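Local coordinates for protein 2-hydroxyhepta-2,4-diene-1,7-dioate isomerase (Mycobacterium marinum, PDB 3QDF) that binds zinc and is probably an isomerase or acetylpyruvate hydrolase of the fumarylacetoacetate hydrolase family, at residues 14-19 / 57-62; 68-73 / 218-223; 157-162 / 167-172; 173-178 / 231-236. One frame throughout, in Å; residues are numbered along the deposited sequence.

Contact 1: residues 14-19 / 57-62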
loop_
_atom_site.group_PDB
_atom_site.type_symbol
_atom_site.label_atom_id
_atom_site.label_comp_id
_atom_site.label_asym_id
_atom_site.label_seq_id
_atom_site.Cartn_x
_atom_site.Cartn_y
_atom_site.Cartn_z
ATOM N N ASP A 14 -5.851 25.071 0.434
ATOM C CA ASP A 14 -6.959 25.058 -0.533
ATOM C C ASP A 14 -7.708 23.718 -0.613
ATOM O O ASP A 14 -8.440 23.467 -1.582
ATOM C CB ASP A 14 -6.458 25.478 -1.926
ATOM C CG ASP A 14 -5.736 26.825 -1.910
ATOM O OD1 ASP A 14 -6.067 27.686 -1.069
ATOM O OD2 ASP A 14 -4.828 27.020 -2.739
ATOM N N GLY A 15 -7.517 22.851 0.390
ATOM C CA GLY A 15 -8.285 21.604 0.487
ATOM C C GLY A 15 -7.558 20.298 0.168
ATOM O O GLY A 15 -6.337 20.196 0.301
ATOM N N VAL A 16 -8.337 19.302 -0.253
ATOM C CA VAL A 16 -7.854 17.948 -0.536
ATOM C C VAL A 16 -7.649 17.803 -2.047
ATOM O O VAL A 16 -8.569 18.058 -2.817
ATOM C CB VAL A 16 -8.866 16.873 -0.007
ATOM C CG1 VAL A 16 -8.445 15.446 -0.408
ATOM C CG2 VAL A 16 -9.030 16.978 1.524
ATOM N N ALA A 17 -6.447 17.389 -2.454
ATOM C CA ALA A 17 -6.105 17.224 -3.871
ATOM C C ALA A 17 -5.049 16.134 -4.110
ATOM O O ALA A 17 -4.252 15.803 -3.224
ATOM C CB ALA A 17 -5.616 18.564 -4.456
ATOM N N PHE A 18 -5.042 15.596 -5.328
ATOM C CA PHE A 18 -3.906 14.823 -5.816
ATOM C C PHE A 18 -2.743 15.789 -6.009
ATOM O O PHE A 18 -2.950 17.006 -6.230
ATOM C CB PHE A 18 -4.246 14.120 -7.137
ATOM C CG PHE A 18 -5.024 12.836 -6.966
ATOM C CD1 PHE A 18 -4.379 11.653 -6.610
ATOM C CD2 PHE A 18 -6.402 12.815 -7.169
ATOM C CE1 PHE A 18 -5.089 10.460 -6.453
ATOM C CE2 PHE A 18 -7.133 11.627 -7.027
ATOM C CZ PHE A 18 -6.480 10.447 -6.668
ATOM N N ALA A 19 -1.530 15.256 -5.917
ATOM C CA ALA A 19 -0.324 16.057 -6.102
ATOM C C ALA A 19 0.818 15.245 -6.661
ATOM O O ALA A 19 0.949 14.071 -6.364
ATOM C CB ALA A 19 0.102 16.729 -4.784
ATOM N N ARG A 57 -0.719 18.102 4.815
ATOM C CA ARG A 57 -0.922 16.753 5.348
ATOM C C ARG A 57 -0.931 15.739 4.210
ATOM O O ARG A 57 -1.749 15.812 3.303
ATOM C CB ARG A 57 -2.212 16.655 6.179
ATOM C CG ARG A 57 -2.146 15.587 7.286
ATOM C CD ARG A 57 -3.306 15.671 8.285
ATOM N NE ARG A 57 -4.561 15.217 7.699
ATOM C CZ ARG A 57 -5.608 16.002 7.483
ATOM N NH1 ARG A 57 -5.559 17.279 7.826
ATOM N NH2 ARG A 57 -6.709 15.503 6.938
ATOM N N LEU A 58 0.010 14.803 4.265
ATOM C CA LEU A 58 0.083 13.715 3.310
ATOM C C LEU A 58 -0.917 12.608 3.655
ATOM O O LEU A 58 -0.891 12.071 4.763
ATOM C CB LEU A 58 1.488 13.140 3.327
ATOM C CG LEU A 58 1.824 12.079 2.282
ATOM C CD1 LEU A 58 1.686 12.663 0.886
ATOM C CD2 LEU A 58 3.255 11.631 2.541
ATOM N N LEU A 59 -1.782 12.253 2.704
ATOM C CA LEU A 59 -2.894 11.324 2.957
ATOM C C LEU A 59 -2.611 9.995 2.285
ATOM O O LEU A 59 -1.589 9.868 1.612
ATOM C CB LEU A 59 -4.200 11.919 2.405
ATOM C CG LEU A 59 -4.562 13.348 2.834
ATOM C CD1 LEU A 59 -5.788 13.874 2.072
ATOM C CD2 LEU A 59 -4.739 13.471 4.378
ATOM N N ALA A 60 -3.505 9.011 2.452
ATOM C CA ALA A 60 -3.437 7.783 1.650
ATOM C C ALA A 60 -3.496 8.222 0.192
ATOM O O ALA A 60 -4.284 9.128 -0.149
ATOM C CB ALA A 60 -4.580 6.841 1.980
ATOM N N PRO A 61 -2.632 7.636 -0.666
ATOM C CA PRO A 61 -2.427 8.211 -2.009
ATOM C C PRO A 61 -3.561 7.902 -2.986
ATOM O O PRO A 61 -3.583 8.428 -4.117
ATOM C CB PRO A 61 -1.121 7.566 -2.471
ATOM C CG PRO A 61 -1.073 6.243 -1.726
ATOM C CD PRO A 61 -1.726 6.497 -0.401
ATOM N N ILE A 62 -4.509 7.078 -2.551
ATOM C CA ILE A 62 -5.604 6.688 -3.409
ATOM C C ILE A 62 -6.896 6.385 -2.641
ATOM O O ILE A 62 -6.867 6.004 -1.473
ATOM C CB ILE A 62 -5.166 5.505 -4.339
ATOM C CG1 ILE A 62 -5.921 5.574 -5.647
ATOM C CG2 ILE A 62 -5.203 4.132 -3.635
ATOM C CD1 ILE A 62 -5.311 6.531 -6.571
#
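Phe18 and Val16 of strand 15-22 touch residues 57-62 at two separate places. At the first, Phe18 CE1 lies 3.4 Å from Pro61 O, an oblique approach to the ring. Ile62 comes in at the ring edge, near its plane, with CD1 3.9 Å from Phe18 CE1 and 4.1 Å from Phe18 CZ. The ring gets there because CG stands anti to the carbonyl carbon (chi1 -81°), which swings its end toward Pro61 and Ile62. At the second place Val16 CG1 meets Leu59 CD1 at 4.0 Å, the two side chains crossing at about a right angle. The rotation of Val16 (chi1 175°) gives CG1, not CG2, to this leucine methyl.

The two backbones stay well apart. Val16 CA and Leu59 CA are separated by 9.0 Å, and Phe18 CA and Pro61 CA by 7.8 Å. Strand 6-12 lies between them, its backbone bonded to Ala17 and Ala19 as well as to Arg57 and Leu59. Arg9 of that strand touches Val16, Phe18 and Leu59, and it donates from NH1 to Ala60 O. Strands 15-22 and 57-59 both pair antiparallel with strand 6-12, so the contact links next-but-one strands of the Rv2993c-like N-terminal family, and Pro61 and Ile62 carry it on to strand 175-182.

Contact 2: residues 68-73 / 218-223. With EDO (1,2-ethanediol), chain F.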
loop_
_atom_site.group_PDB
_atom_site.type_symbol
_atom_site.label_atom_id
_atom_site.label_comp_id
_atom_site.label_asym_id
_atom_site.label_seq_id
_atom_site.Cartn_x
_atom_site.Cartn_y
_atom_site.Cartn_z
ATOM N N VAL A 68 -7.505 -5.787 -3.238
ATOM C CA VAL A 68 -7.435 -7.236 -3.509
ATOM C C VAL A 68 -6.043 -7.644 -3.071
ATOM O O VAL A 68 -5.078 -6.903 -3.295
ATOM C CB VAL A 68 -7.675 -7.589 -4.994
ATOM C CG1 VAL A 68 -7.963 -9.087 -5.156
ATOM C CG2 VAL A 68 -8.847 -6.795 -5.566
ATOM N N CYS A 69 -5.930 -8.792 -2.412
ATOM C CA CYS A 69 -4.684 -9.182 -1.790
ATOM C C CYS A 69 -4.304 -10.615 -2.100
ATOM O O CYS A 69 -5.160 -11.489 -2.279
ATOM C CB CYS A 69 -4.782 -9.065 -0.277
ATOM S SG CYS A 69 -5.360 -7.506 0.329
ATOM N N VAL A 70 -3.002 -10.869 -2.075
ATOM C CA VAL A 70 -2.482 -12.181 -2.371
ATOM C C VAL A 70 -1.952 -12.793 -1.064
ATOM O O VAL A 70 -1.275 -12.118 -0.288
ATOM C CB VAL A 70 -1.395 -12.092 -3.480
ATOM C CG1 VAL A 70 -0.788 -13.462 -3.772
ATOM C CG2 VAL A 70 -1.998 -11.488 -4.771
ATOM N N GLY A 71 -2.299 -14.057 -0.813
ATOM C CA GLY A 71 -1.744 -14.814 0.314
ATOM C C GLY A 71 -0.264 -15.136 0.184
ATOM O O GLY A 71 0.540 -14.280 -0.215
ATOM N N LYS A 72 0.102 -16.345 0.573
ATOM C CA LYS A 72 1.443 -16.885 0.448
ATOM C C LYS A 72 2.094 -16.616 -0.915
ATOM O O LYS A 72 1.779 -17.306 -1.889
ATOM C CB LYS A 72 1.349 -18.400 0.660
ATOM N N ASN A 73 2.996 -15.632 -0.994
ATOM C CA ASN A 73 3.640 -15.282 -2.279
ATOM C C ASN A 73 5.168 -15.099 -2.260
ATOM O O ASN A 73 5.734 -14.539 -3.196
ATOM C CB ASN A 73 2.961 -14.045 -2.924
ATOM C CG ASN A 73 3.192 -13.958 -4.431
ATOM O OD1 ASN A 73 3.230 -14.971 -5.134
ATOM N ND2 ASN A 73 3.329 -12.746 -4.930
ATOM N N GLU A 218 -3.037 -10.664 -13.931
ATOM C CA GLU A 218 -3.704 -11.606 -14.809
ATOM C C GLU A 218 -4.706 -12.450 -14.024
ATOM O O GLU A 218 -5.867 -12.584 -14.446
ATOM C CB GLU A 218 -2.697 -12.516 -15.512
ATOM C CG GLU A 218 -3.354 -13.539 -16.426
ATOM C CD GLU A 218 -2.327 -14.369 -17.159
ATOM O OE1 GLU A 218 -2.013 -15.454 -16.674
ATOM O OE2 GLU A 218 -1.802 -13.928 -18.194
ATOM N N TRP A 219 -4.251 -13.025 -12.901
ATOM C CA TRP A 219 -5.103 -13.868 -12.075
ATOM C C TRP A 219 -6.334 -13.122 -11.547
ATOM O O TRP A 219 -7.475 -13.550 -11.764
ATOM C CB TRP A 219 -4.309 -14.470 -10.915
ATOM C CG TRP A 219 -5.108 -15.385 -10.070
ATOM C CD1 TRP A 219 -5.772 -15.067 -8.906
ATOM C CD2 TRP A 219 -5.333 -16.782 -10.303
ATOM N NE1 TRP A 219 -6.387 -16.199 -8.407
ATOM C CE2 TRP A 219 -6.138 -17.256 -9.250
ATOM C CE3 TRP A 219 -4.918 -17.687 -11.307
ATOM C CZ2 TRP A 219 -6.545 -18.598 -9.163
ATOM C CZ3 TRP A 219 -5.332 -19.021 -11.229
ATOM C CH2 TRP A 219 -6.126 -19.465 -10.156
ATOM N N ILE A 220 -6.104 -12.002 -10.875
ATOM C CA ILE A 220 -7.215 -11.234 -10.290
ATOM C C ILE A 220 -8.213 -10.692 -11.357
ATOM O O ILE A 220 -9.437 -10.740 -11.153
ATOM C CB ILE A 220 -6.688 -10.080 -9.394
ATOM C CG1 ILE A 220 -5.888 -10.649 -8.205
ATOM C CG2 ILE A 220 -7.846 -9.135 -8.956
ATOM C CD1 ILE A 220 -5.089 -9.577 -7.391
ATOM N N SER A 221 -7.693 -10.179 -12.479
ATOM C CA SER A 221 -8.561 -9.548 -13.483
ATOM C C SER A 221 -9.355 -10.593 -14.295
ATOM O O SER A 221 -10.336 -10.251 -14.988
ATOM C CB SER A 221 -7.761 -8.626 -14.403
ATOM O OG SER A 221 -6.998 -9.389 -15.325
ATOM N N ALA A 222 -8.942 -11.860 -14.203
ATOM C CA ALA A 222 -9.742 -12.967 -14.732
ATOM C C ALA A 222 -10.944 -13.287 -13.821
ATOM O O ALA A 222 -11.892 -13.947 -14.254
ATOM C CB ALA A 222 -8.878 -14.238 -14.945
ATOM N N VAL A 223 -10.873 -12.853 -12.565
ATOM C CA VAL A 223 -11.943 -13.049 -11.588
ATOM C C VAL A 223 -12.883 -11.822 -11.597
ATOM O O VAL A 223 -14.093 -11.940 -11.798
ATOM C CB VAL A 223 -11.364 -13.252 -10.162
ATOM C CG1 VAL A 223 -12.488 -13.369 -9.126
ATOM C CG2 VAL A 223 -10.459 -14.518 -10.117
HETATM C C1 EDO F . -14.336 -11.086 -16.282
HETATM O O1 EDO F . -12.979 -11.494 -16.149
HETATM C C2 EDO F . -14.735 -10.627 -14.898
HETATM O O2 EDO F . -15.499 -11.671 -14.284
#
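Ile220 of helix 213-223 points its side chain at strand 67-70 and makes the whole contact from the helix side. Its CB carries two branches. CG2 stands anti to the backbone N and comes within 3.8 Å of Val68 CG1. CG1 stands anti to the carbonyl carbon (chi1 -63°) and lies 4.0 Å from the same Val68 CG1. The extended chain then carries CD1 onward. This tip is 3.7 Å from Val68 CG1 and 4.0 Å from Val68 CB, and it reaches Val70 CG2 more loosely at 4.5 Å. One methyl of Val68 therefore meets three atoms of Ile220, and the two side chains run past each other in opposite directions. All three residues are buried, and the contact is entirely apolar. The side chain of Val70 is about 7 Å from a bound zinc ion.

At Val223 a 1,2-ethanediol, probably from the crystallisation liquor, donates from O2 to Val223 O over 2.9 Å.

Ile220 also packs on Ile232, Val68 on Leu96, and Val70 on Ile216 of the same helix. Helix 213-223 thus lies over strand 67-70 and its two neighbours, the antiparallel strand 94-97 and the parallel strand 231-233.

Contact 3: residues 157-162 / 167-172. With EDO (1,2-ethanediol), chain D.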
loop_
_atom_site.group_PDB
_atom_site.type_symbol
_atom_site.label_atom_id
_atom_site.label_comp_id
_atom_site.label_asym_id
_atom_site.label_seq_id
_atom_site.Cartn_x
_atom_site.Cartn_y
_atom_site.Cartn_z
ATOM N N ASP A 157 -5.236 -14.609 15.598
ATOM C CA ASP A 157 -6.207 -15.424 16.366
ATOM C C ASP A 157 -7.538 -15.585 15.592
ATOM O O ASP A 157 -8.115 -16.682 15.518
ATOM C CB ASP A 157 -6.444 -14.841 17.779
ATOM C CG ASP A 157 -6.861 -13.351 17.762
ATOM O OD1 ASP A 157 -6.647 -12.634 16.743
ATOM O OD2 ASP A 157 -7.392 -12.880 18.796
ATOM N N GLN A 158 -7.978 -14.481 14.995
ATOM C CA GLN A 158 -9.215 -14.427 14.223
ATOM C C GLN A 158 -9.124 -15.167 12.898
ATOM O O GLN A 158 -10.119 -15.730 12.444
ATOM C CB GLN A 158 -9.624 -12.977 14.005
ATOM C CG GLN A 158 -9.868 -12.264 15.334
ATOM C CD GLN A 158 -10.286 -10.820 15.166
ATOM O OE1 GLN A 158 -10.417 -10.317 14.037
ATOM N NE2 GLN A 158 -10.505 -10.139 16.293
ATOM N N GLN A 159 -7.937 -15.184 12.297
ATOM C CA GLN A 159 -7.675 -15.976 11.087
ATOM C C GLN A 159 -7.885 -17.455 11.347
ATOM O O GLN A 159 -8.584 -18.143 10.603
ATOM C CB GLN A 159 -6.234 -15.781 10.601
ATOM C CG GLN A 159 -6.117 -14.874 9.427
ATOM C CD GLN A 159 -4.715 -14.816 8.881
ATOM O OE1 GLN A 159 -3.874 -14.075 9.381
ATOM N NE2 GLN A 159 -4.462 -15.578 7.835
ATOM N N LYS A 160 -7.265 -17.931 12.419
ATOM C CA LYS A 160 -7.312 -19.332 12.785
ATOM C C LYS A 160 -8.744 -19.676 13.197
ATOM O O LYS A 160 -9.287 -20.717 12.813
ATOM C CB LYS A 160 -6.311 -19.572 13.928
ATOM C CG LYS A 160 -6.355 -20.934 14.588
ATOM C CD LYS A 160 -5.422 -20.932 15.800
ATOM C CE LYS A 160 -6.070 -21.599 16.988
ATOM N NZ LYS A 160 -5.689 -23.039 17.141
ATOM N N SER A 161 -9.358 -18.769 13.948
ATOM C CA SER A 161 -10.700 -18.968 14.470
ATOM C C SER A 161 -11.778 -19.027 13.357
ATOM O O SER A 161 -12.608 -19.946 13.352
ATOM C CB SER A 161 -10.991 -17.890 15.513
ATOM O OG SER A 161 -12.204 -18.138 16.154
ATOM N N ASP A 162 -11.730 -18.085 12.407
ATOM C CA ASP A 162 -12.685 -18.017 11.285
ATOM C C ASP A 162 -12.434 -18.964 10.100
ATOM O O ASP A 162 -13.378 -19.237 9.337
ATOM C CB ASP A 162 -12.720 -16.597 10.681
ATOM C CG ASP A 162 -13.275 -15.545 11.639
ATOM O OD1 ASP A 162 -13.687 -15.890 12.760
ATOM O OD2 ASP A 162 -13.287 -14.356 11.258
ATOM N N ARG A 167 -12.330 -11.256 8.316
ATOM C CA ARG A 167 -12.419 -10.486 9.549
ATOM C C ARG A 167 -11.032 -10.106 10.094
ATOM O O ARG A 167 -10.790 -8.949 10.415
ATOM C CB ARG A 167 -13.245 -11.215 10.606
ATOM C CG ARG A 167 -13.153 -10.540 11.978
ATOM C CD ARG A 167 -14.125 -11.160 12.978
ATOM N NE ARG A 167 -13.730 -12.496 13.414
ATOM C CZ ARG A 167 -13.440 -12.835 14.671
ATOM N NH1 ARG A 167 -13.489 -11.929 15.655
ATOM N NH2 ARG A 167 -13.131 -14.100 14.963
ATOM N N ALA A 168 -10.135 -11.083 10.183
ATOM C CA ALA A 168 -8.766 -10.867 10.677
ATOM C C ALA A 168 -8.082 -9.714 9.968
ATOM O O ALA A 168 -7.359 -8.930 10.586
ATOM C CB ALA A 168 -7.922 -12.159 10.512
ATOM N N LYS A 169 -8.335 -9.583 8.665
ATOM C CA LYS A 169 -7.626 -8.583 7.867
ATOM C C LYS A 169 -8.436 -7.307 7.556
ATOM O O LYS A 169 -7.940 -6.407 6.870
ATOM C CB LYS A 169 -7.107 -9.236 6.587
ATOM C CG LYS A 169 -5.877 -10.109 6.841
ATOM C CD LYS A 169 -5.682 -11.112 5.731
ATOM C CE LYS A 169 -4.475 -11.991 5.975
ATOM N NZ LYS A 169 -3.193 -11.234 6.035
ATOM N N GLY A 170 -9.659 -7.220 8.088
ATOM C CA GLY A 170 -10.637 -6.231 7.596
ATOM C C GLY A 170 -11.016 -5.122 8.567
ATOM O O GLY A 170 -11.892 -4.305 8.261
ATOM N N HIS A 171 -10.367 -5.091 9.739
ATOM C CA HIS A 171 -10.660 -4.066 10.749
ATOM C C HIS A 171 -10.312 -2.676 10.236
ATOM O O HIS A 171 -9.400 -2.539 9.416
ATOM C CB HIS A 171 -9.902 -4.352 12.040
ATOM C CG HIS A 171 -10.387 -5.580 12.751
ATOM N ND1 HIS A 171 -11.372 -5.538 13.707
ATOM C CD2 HIS A 171 -10.041 -6.883 12.624
ATOM C CE1 HIS A 171 -11.616 -6.762 14.147
ATOM N NE2 HIS A 171 -10.819 -7.599 13.510
ATOM N N ASP A 172 -11.039 -1.652 10.687
ATOM C CA ASP A 172 -10.644 -0.285 10.346
ATOM C C ASP A 172 -9.173 -0.084 10.720
ATOM O O ASP A 172 -8.730 -0.567 11.771
ATOM C CB ASP A 172 -11.539 0.763 11.035
ATOM C CG ASP A 172 -12.958 0.798 10.460
ATOM O OD1 ASP A 172 -13.309 -0.007 9.551
ATOM O OD2 ASP A 172 -13.727 1.643 10.936
HETATM C C1 EDO D . -1.532 -12.871 3.615
HETATM O O1 EDO D . -0.429 -12.208 2.958
HETATM C C2 EDO D . -1.106 -14.068 4.475
HETATM O O2 EDO D . -1.830 -14.069 5.726
HETATM O O HOH W 1 -10.788 -13.796 9.925
#
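Residues 157-162 of helix 156-162 and the weakly bonded helix 166-169 come close at Gln158 and Ala168, whose CA atoms are 5.0 Å apart. Arg167 grips Asp162 side-on. NE bonds the syn lone pair of Asp162 OD2 at 2.9 Å, and NH2 bonds Asp162 OD1 at 2.9 Å from well out of the carboxylate plane. The two planes are turned 32° apart. The Gln158 amide stacks over one guanidinium face, nearly parallel to it, with CD 3.4 Å from Arg167 NH1. The chain of Gln158, extended beyond CG, carries OE1 on to His171. There NE2 donates to a lone pair of OE1 at 2.8 Å, almost straight (169°) and close to the ring plane. A water accepts from Ala168 N and lies 2.9 Å from Asp162 OD2, to which it may donate. Separately, Gln159 CG presses on Ala168 CB at 3.4 Å.

Lys169 has its main polar partners outside the contact, Ser154 and the zinc ligand Asp152. Its NZ also donates to a 1,2-ethanediol.

The two-nitrogen grip and the amide stack fix the guanidinium in orientation. The same amide links Arg167 to His171, and its nearly straight bond restrains the rotation of both amide and ring.

Contact 4: residues 173-178 / 231-236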
loop_
_atom_site.group_PDB
_atom_site.type_symbol
_atom_site.label_atom_id
_atom_site.label_comp_id
_atom_site.label_asym_id
_atom_site.label_seq_id
_atom_site.Cartn_x
_atom_site.Cartn_y
_atom_site.Cartn_z
ATOM N N THR A 173 -8.424 0.591 9.846
ATOM C CA THR A 173 -6.984 0.916 10.051
ATOM C C THR A 173 -6.006 -0.216 9.705
ATOM O O THR A 173 -4.795 -0.035 9.772
ATOM C CB THR A 173 -6.656 1.517 11.476
ATOM O OG1 THR A 173 -6.600 0.464 12.446
ATOM C CG2 THR A 173 -7.702 2.575 11.910
ATOM N N PHE A 174 -6.522 -1.370 9.286
ATOM C CA PHE A 174 -5.679 -2.516 9.036
ATOM C C PHE A 174 -5.120 -2.523 7.629
ATOM O O PHE A 174 -4.529 -3.519 7.206
ATOM C CB PHE A 174 -6.438 -3.838 9.305
ATOM C CG PHE A 174 -6.390 -4.300 10.753
ATOM C CD1 PHE A 174 -6.235 -3.386 11.798
ATOM C CD2 PHE A 174 -6.514 -5.662 11.059
ATOM C CE1 PHE A 174 -6.194 -3.822 13.130
ATOM C CE2 PHE A 174 -6.480 -6.109 12.396
ATOM C CZ PHE A 174 -6.324 -5.194 13.425
ATOM N N CYS A 175 -5.308 -1.436 6.892
ATOM C CA CYS A 175 -4.673 -1.338 5.571
ATOM C C CYS A 175 -3.947 0.029 5.367
ATOM O O CYS A 175 -4.321 0.808 4.510
ATOM C CB CYS A 175 -5.661 -1.653 4.439
ATOM S SG CYS A 175 -4.806 -1.993 2.872
ATOM N N PRO A 176 -2.902 0.304 6.170
ATOM C CA PRO A 176 -2.082 1.465 5.837
ATOM C C PRO A 176 -1.591 1.377 4.391
ATOM O O PRO A 176 -1.239 0.274 3.920
ATOM C CB PRO A 176 -0.888 1.341 6.787
ATOM C CG PRO A 176 -1.419 0.574 7.972
ATOM C CD PRO A 176 -2.423 -0.405 7.372
ATOM N N VAL A 177 -1.571 2.513 3.693
ATOM C CA VAL A 177 -1.084 2.545 2.295
ATOM C C VAL A 177 -0.401 3.867 2.083
ATOM O O VAL A 177 -0.871 4.893 2.568
ATOM C CB VAL A 177 -2.252 2.468 1.259
ATOM C CG1 VAL A 177 -1.731 2.637 -0.173
ATOM C CG2 VAL A 177 -3.033 1.178 1.398
ATOM N N GLY A 178 0.699 3.859 1.346
ATOM C CA GLY A 178 1.420 5.084 1.020
ATOM C C GLY A 178 2.909 4.794 0.973
ATOM O O GLY A 178 3.315 3.630 0.918
ATOM N N LEU A 231 -6.434 -1.158 -5.307
ATOM C CA LEU A 231 -5.160 -1.563 -4.767
ATOM C C LEU A 231 -5.045 -3.060 -4.788
ATOM O O LEU A 231 -6.022 -3.767 -4.522
ATOM C CB LEU A 231 -5.087 -1.113 -3.322
ATOM C CG LEU A 231 -4.541 0.283 -3.105
ATOM C CD1 LEU A 231 -5.090 0.800 -1.755
ATOM C CD2 LEU A 231 -2.994 0.183 -3.111
ATOM N N ILE A 232 -3.853 -3.548 -5.122
ATOM C CA ILE A 232 -3.547 -4.954 -4.999
ATOM C C ILE A 232 -2.318 -5.123 -4.097
ATOM O O ILE A 232 -1.222 -4.644 -4.432
ATOM C CB ILE A 232 -3.270 -5.624 -6.368
ATOM C CG1 ILE A 232 -4.507 -5.542 -7.294
ATOM C CG2 ILE A 232 -2.853 -7.087 -6.150
ATOM C CD1 ILE A 232 -4.214 -5.900 -8.746
ATOM N N LEU A 233 -2.498 -5.804 -2.961
ATOM C CA LEU A 233 -1.368 -6.159 -2.082
ATOM C C LEU A 233 -0.801 -7.511 -2.497
ATOM O O LEU A 233 -1.521 -8.522 -2.497
ATOM C CB LEU A 233 -1.797 -6.184 -0.621
ATOM C CG LEU A 233 -2.486 -4.957 -0.000
ATOM C CD1 LEU A 233 -2.614 -5.197 1.534
ATOM C CD2 LEU A 233 -1.739 -3.654 -0.311
ATOM N N THR A 234 0.490 -7.543 -2.795
ATOM C CA THR A 234 1.095 -8.675 -3.503
ATOM C C THR A 234 1.740 -9.753 -2.618
ATOM O O THR A 234 2.426 -10.653 -3.125
ATOM C CB THR A 234 2.104 -8.194 -4.537
ATOM O OG1 THR A 234 3.230 -7.604 -3.875
ATOM C CG2 THR A 234 1.459 -7.158 -5.484
ATOM N N GLY A 235 1.502 -9.671 -1.308
ATOM C CA GLY A 235 1.971 -10.705 -0.372
ATOM C C GLY A 235 3.145 -10.172 0.421
ATOM O O GLY A 235 3.728 -9.150 0.058
ATOM N N THR A 236 3.467 -10.848 1.517
ATOM C CA THR A 236 4.508 -10.401 2.413
ATOM C C THR A 236 5.623 -11.460 2.506
ATOM O O THR A 236 5.338 -12.685 2.474
ATOM C CB THR A 236 3.919 -10.079 3.826
ATOM O OG1 THR A 236 4.821 -9.233 4.558
ATOM C CG2 THR A 236 3.653 -11.369 4.641
#
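Val177 and Leu231 reach toward each other and meet tip to tip. Both branches of Val177 are used. CG2 is 3.8 Å from Leu231 CD1, and CG1 is 4.0 Å from Leu231 CD2. The two methyls of the leucine thus face the two methyls of the valine. Val177 sets its fork this way with CG1 anti to the backbone N (chi1 175°), which puts CG2 beside that nitrogen. A second pair lies farther along the strands. Cys175 directs its sulfur toward the opposing strand, and SG stops 4.1 Å from Leu233 CD1, a looser touch. Here one methyl, CD1, makes the contact, unlike in Leu231.

The four CB atoms all face the opposing segment. The backbones are far apart, with Cys175 CA 9.6 Å from Leu233 CA and Val177 CA 9.1 Å from Leu231 CA. Side chains alone span that distance. Each strand bonds to other partners: Cys175 and Val177 pair with Val103, and strand 231-233 with strands 67-70 and 118-128.

The centre of the contact is about 4 Å from the centre of the chain, and all four residues are buried. Leu233 borders the metal site: its side chain touches the zinc ligands Glu123 and Asp152 and is about 5 Å from a bound zinc ion, while Gly235 N donates to Glu123 OE1. The contact itself consists of apolar side chains and a cysteine sulfur, held by packing alone. Through Leu233 it sets an apolar surface beside the zinc-binding carboxylates.

In the fold
Contact 4 is the hub of the four. Contact 1 comes first along the sequence and closes before the others open. It touches contact 4 through Pro61 and Ile62, with centres 18 Å apart. Contacts 2 and 4 alternate along the chain and share neighbouring strands: Val68 N and Val70 N probably bond Leu231 O and Leu233 O. Contact 3 falls between the two halves of contact 2 and meets contact 4 where Phe174 packs on Ala168. Contacts 1 and 3 are farthest apart, centres 30 Å. Contacts 2, 3 and 4 all belong to the fumarylacetoacetate hydrolase family region, and each brings a side chain within about 4 to 7 Å of a bound zinc ion, whereas contact 1 belongs to the N-terminal part.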